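Local coordinates for protein alpha-14 giardin (Giardia lamblia, PDB 3CHJ) that binds calcium ions as a member of the annexin family and may link phospholipid bilayers to the underlying axoneme in a calcium-regulated way, at residues Val15-Lys18 against Val19-Cys23; Gln24-Ser27 against Lys28-Asp31. All blocks are in the same frame, centred on the assembly; numbering follows the deposited sequence.

How the contacts relate
Both contacts are local and lie in series near the N terminus, with centres about 9 Å apart. Contact 1 comes first, wholly within helix 12-24, and spans successive turns of that helix without closing a loop. Contact 2 follows without a gap at 24-27 and 28-31 and closes the short turn connecting helix 12-24 to helix 31-38. They neither nest nor cross, yet they touch: the Arg29 guanidinium of contact 2 reaches back to the carbonyl of Ala22 in contact 1, while Lys18 packs on Asp31. Arg29 also bonds to the backbone oxygen of His66, beyond helix 59-64.

Contact 1 of 2, residues Val15-Lys18 against Val19-Cys23; sequences VVQK and VVEAC
Gln17 O receives the backbone N-H of Glu21 at 2.9 Å, with an N-H...O angle of 165°, and Glu21 CG packs against the same oxygen. That carbon stands beside its own backbone N (chi1 -68°), which lays it against Gln17 O at 3.3 Å before the chain runs on, extended, to its carboxylate. One residue further along, Lys18 O takes the N-H of Ala22 at 2.9 Å, and Ala22 CB rests on Lys18 O at 3.3 Å. These bonds, with Val19 N to Val15 O and Val20 N to Val16 O, are the i to i+4 pattern of an alpha helix, here helix 12-24 of the all-alpha annexin fold. The valines touch carbonyls of the preceding turn: Val19 CG2 lies 3.4 Å from Val15 O, and Val20 CG2 lies 3.5 Å from Val16 O. Val16, Val19 and Val20 all pack on Phe51 of helix 41-55, whereas Val15 meets Met47 there. Val19 also reaches Leu32 and Ile35 of helix 31-38 and Leu59 of helix 59-64. Lys18, extended beyond CG, reaches Ile35 of helix 31-38.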
loop_
_atom_site.group_PDB
_atom_site.type_symbol
_atom_site.label_atom_id
_atom_site.label_comp_id
_atom_site.label_asym_id
_atom_site.label_seq_id
_atom_site.Cartn_x
_atom_site.Cartn_y
_atom_site.Cartn_z
ATOM N N VAL A 15 12.672 19.200 17.428
ATOM C CA VAL A 15 11.902 18.746 16.267
ATOM C C VAL A 15 10.505 19.396 16.233
ATOM O O VAL A 15 10.029 19.777 15.163
ATOM C CB VAL A 15 11.836 17.195 16.164
ATOM C CG1 VAL A 15 10.983 16.764 14.969
ATOM C CG2 VAL A 15 13.230 16.628 16.029
ATOM N N VAL A 16 9.879 19.550 17.399
ATOM C CA VAL A 16 8.607 20.272 17.508
ATOM C C VAL A 16 8.732 21.703 16.958
ATOM O O VAL A 16 7.881 22.156 16.173
ATOM C CB VAL A 16 8.067 20.249 18.966
ATOM C CG1 VAL A 16 6.918 21.242 19.170
ATOM C CG2 VAL A 16 7.610 18.835 19.327
ATOM N N GLN A 17 9.798 22.408 17.347
ATOM C CA GLN A 17 9.974 23.784 16.868
ATOM C C GLN A 17 10.205 23.822 15.354
ATOM O O GLN A 17 9.761 24.754 14.675
ATOM C CB GLN A 17 11.049 24.544 17.665
ATOM C CG GLN A 17 12.498 24.093 17.468
ATOM C CD GLN A 17 13.251 24.878 16.382
ATOM O OE1 GLN A 17 13.471 26.090 16.508
ATOM N NE2 GLN A 17 13.674 24.180 15.330
ATOM N N LYS A 18 10.836 22.775 14.822
ATOM C CA LYS A 18 11.061 22.694 13.381
ATOM C C LYS A 18 9.724 22.533 12.636
ATOM O O LYS A 18 9.528 23.098 11.547
ATOM C CB LYS A 18 11.997 21.535 13.044
ATOM C CG LYS A 18 12.483 21.568 11.613
ATOM C CD LYS A 18 13.505 20.462 11.338
ATOM C CE LYS A 18 14.105 20.610 9.954
ATOM N NZ LYS A 18 14.924 19.411 9.592
ATOM N N VAL A 19 8.826 21.742 13.222
ATOM C CA VAL A 19 7.472 21.554 12.697
ATOM C C VAL A 19 6.691 22.880 12.704
ATOM O O VAL A 19 6.113 23.277 11.689
ATOM C CB VAL A 19 6.709 20.444 13.479
ATOM C CG1 VAL A 19 5.231 20.402 13.097
ATOM C CG2 VAL A 19 7.377 19.078 13.227
ATOM N N VAL A 20 6.717 23.572 13.840
ATOM C CA VAL A 20 6.120 24.904 13.944
ATOM C C VAL A 20 6.639 25.848 12.846
ATOM O O VAL A 20 5.863 26.432 12.102
ATOM C CB VAL A 20 6.379 25.504 15.340
ATOM C CG1 VAL A 20 5.999 26.984 15.366
ATOM C CG2 VAL A 20 5.586 24.738 16.381
ATOM N N GLU A 21 7.951 25.957 12.723
ATOM C CA GLU A 21 8.539 26.872 11.752
ATOM C C GLU A 21 8.205 26.496 10.310
ATOM O O GLU A 21 7.990 27.361 9.461
ATOM C CB GLU A 21 10.041 26.984 11.985
ATOM C CG GLU A 21 10.354 27.700 13.316
ATOM C CD GLU A 21 11.833 27.853 13.600
ATOM O OE1 GLU A 21 12.663 27.580 12.701
ATOM O OE2 GLU A 21 12.174 28.266 14.733
ATOM N N ALA A 22 8.124 25.196 10.047
ATOM C CA ALA A 22 7.791 24.704 8.718
ATOM C C ALA A 22 6.425 25.169 8.237
ATOM O O ALA A 22 6.217 25.360 7.046
ATOM C CB ALA A 22 7.875 23.167 8.686
ATOM N N CYS A 23 5.496 25.337 9.177
ATOM C CA CYS A 23 4.127 25.731 8.854
ATOM C C CYS A 23 3.930 27.246 8.819
ATOM O O CYS A 23 2.919 27.737 8.294
ATOM C CB CYS A 23 3.183 25.137 9.882
ATOM S SG CYS A 23 3.062 23.327 9.776
#

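Contact 2 of 2, residues Gln24-Ser27 against Lys28-Asp31; sequences QDES and KRLD
With CG turned anti to the carbonyl carbon (chi1 -76°), the Arg29 chain bends at chi2 (-72°), which turns the guanidinium back against Glu26; the Glu26 chain bends at its own chi2 (87°) to bring the carboxylate over it. Glu26 OE1 sits above the centre of one guanidinium face, touching Arg29 CG at 3.3 Å and forming a salt bridge with Arg29 NE at 3.6 Å. The oxygen stands well out of the guanidinium plane, and the pair is held by charge, without a direct hydrogen bond. A water spans the same pair, giving a hydrogen bond to Glu26 OE1 and accepting a weak one from Arg29 NE. The two terminal nitrogens of Arg29 bond to backbone oxygens outside the segments, NH1 to Ala22 O and NH2 to His66 O, which ties the group to helix 12-24 and to the chain just beyond helix 59-64. Between helices 12-24 and 31-38, Asp25 OD1 accepts Ser27 N at 3.2 Å, an Asx turn. Ser27 OG gives Asp25 OD1 a second bond at 2.9 Å, both donors coming from above the same face of the carboxylate. Lys28 N donates a hydrogen bond to Asp25 O at 2.8 Å, and a type I beta turn follows from Lys28 to Asp31. Extended beyond CG, Lys28 crosses the Asp25 carboxylate, with Lys28 CE 3.6 Å from Asp25 OD2, but its NZ stays beyond salt-bridge distance. A second water joins Ser27 O to Leu30 N, while the Leu30 side chain packs on Val302, Asp305 and Ala306 of helix 301-310.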
loop_
_atom_site.group_PDB
_atom_site.type_symbol
_atom_site.label_atom_id
_atom_site.label_comp_id
_atom_site.label_asym_id
_atom_site.label_seq_id
_atom_site.Cartn_x
_atom_site.Cartn_y
_atom_site.Cartn_z
ATOM N N GLN A 24 4.896 27.961 9.381
ATOM C CA GLN A 24 4.860 29.431 9.492
ATOM C C GLN A 24 5.635 30.116 8.363
ATOM O O GLN A 24 5.513 31.339 8.142
ATOM C CB GLN A 24 5.421 29.857 10.850
ATOM C CG GLN A 24 4.482 29.571 12.037
ATOM C CD GLN A 24 5.102 29.892 13.394
ATOM O OE1 GLN A 24 6.318 30.052 13.524
ATOM N NE2 GLN A 24 4.262 29.959 14.419
ATOM N N ASP A 25 6.443 29.331 7.659
ATOM C CA ASP A 25 7.225 29.818 6.523
ATOM C C ASP A 25 7.086 28.847 5.353
ATOM O O ASP A 25 7.648 27.739 5.380
ATOM C CB ASP A 25 8.697 30.003 6.932
ATOM C CG ASP A 25 9.571 30.543 5.803
ATOM O OD1 ASP A 25 9.067 30.763 4.681
ATOM O OD2 ASP A 25 10.783 30.736 6.041
ATOM N N GLU A 26 6.338 29.278 4.340
ATOM C CA GLU A 26 6.018 28.474 3.150
ATOM C C GLU A 26 7.248 27.824 2.498
ATOM O O GLU A 26 7.171 26.699 1.997
ATOM C CB GLU A 26 5.240 29.334 2.147
ATOM C CG GLU A 26 4.863 28.666 0.843
ATOM C CD GLU A 26 3.545 27.923 0.922
ATOM O OE1 GLU A 26 3.498 26.832 1.550
ATOM O OE2 GLU A 26 2.552 28.428 0.340
ATOM N N SER A 27 8.384 28.516 2.527
ATOM C CA SER A 27 9.614 28.007 1.919
ATOM C C SER A 27 10.222 26.833 2.693
ATOM O O SER A 27 11.122 26.149 2.183
ATOM C CB SER A 27 10.637 29.134 1.794
ATOM O OG SER A 27 11.098 29.529 3.071
ATOM N N LYS A 28 9.721 26.600 3.911
ATOM C CA LYS A 28 10.213 25.521 4.777
ATOM C C LYS A 28 9.232 24.352 4.927
ATOM O O LYS A 28 9.467 23.450 5.741
ATOM C CB LYS A 28 10.568 26.055 6.161
ATOM C CG LYS A 28 11.685 27.089 6.163
ATOM C CD LYS A 28 11.985 27.532 7.587
ATOM C CE LYS A 28 13.169 28.485 7.624
ATOM N NZ LYS A 28 13.378 29.014 8.997
ATOM N N ARG A 29 8.160 24.363 4.142
ATOM C CA ARG A 29 7.116 23.340 4.283
ATOM C C ARG A 29 7.668 21.922 4.167
ATOM O O ARG A 29 7.187 21.006 4.859
ATOM C CB ARG A 29 6.011 23.524 3.249
ATOM C CG ARG A 29 5.048 24.669 3.544
ATOM C CD ARG A 29 4.110 24.347 4.717
ATOM N NE ARG A 29 2.984 25.287 4.751
ATOM C CZ ARG A 29 3.070 26.554 5.158
ATOM N NH1 ARG A 29 4.222 27.042 5.598
ATOM N NH2 ARG A 29 1.985 27.323 5.138
ATOM N N LEU A 30 8.667 21.722 3.305
ATOM C CA LEU A 30 9.190 20.361 3.105
ATOM C C LEU A 30 9.993 19.832 4.293
ATOM O O LEU A 30 10.333 18.639 4.345
ATOM C CB LEU A 30 9.962 20.234 1.791
ATOM C CG LEU A 30 9.115 20.354 0.524
ATOM C CD1 LEU A 30 10.031 20.449 -0.697
ATOM C CD2 LEU A 30 8.075 19.207 0.346
ATOM N N ASP A 31 10.281 20.691 5.274
ATOM C CA ASP A 31 10.867 20.198 6.504
ATOM C C ASP A 31 9.980 19.138 7.154
ATOM O O ASP A 31 10.475 18.245 7.834
ATOM C CB ASP A 31 11.145 21.332 7.496
ATOM C CG ASP A 31 12.322 22.211 7.072
ATOM O OD1 ASP A 31 13.082 21.834 6.154
ATOM O OD2 ASP A 31 12.483 23.292 7.675
HETATM O O HOH W 1 1.419 24.551 2.321
HETATM O O HOH W 2 10.069 23.634 1.416
#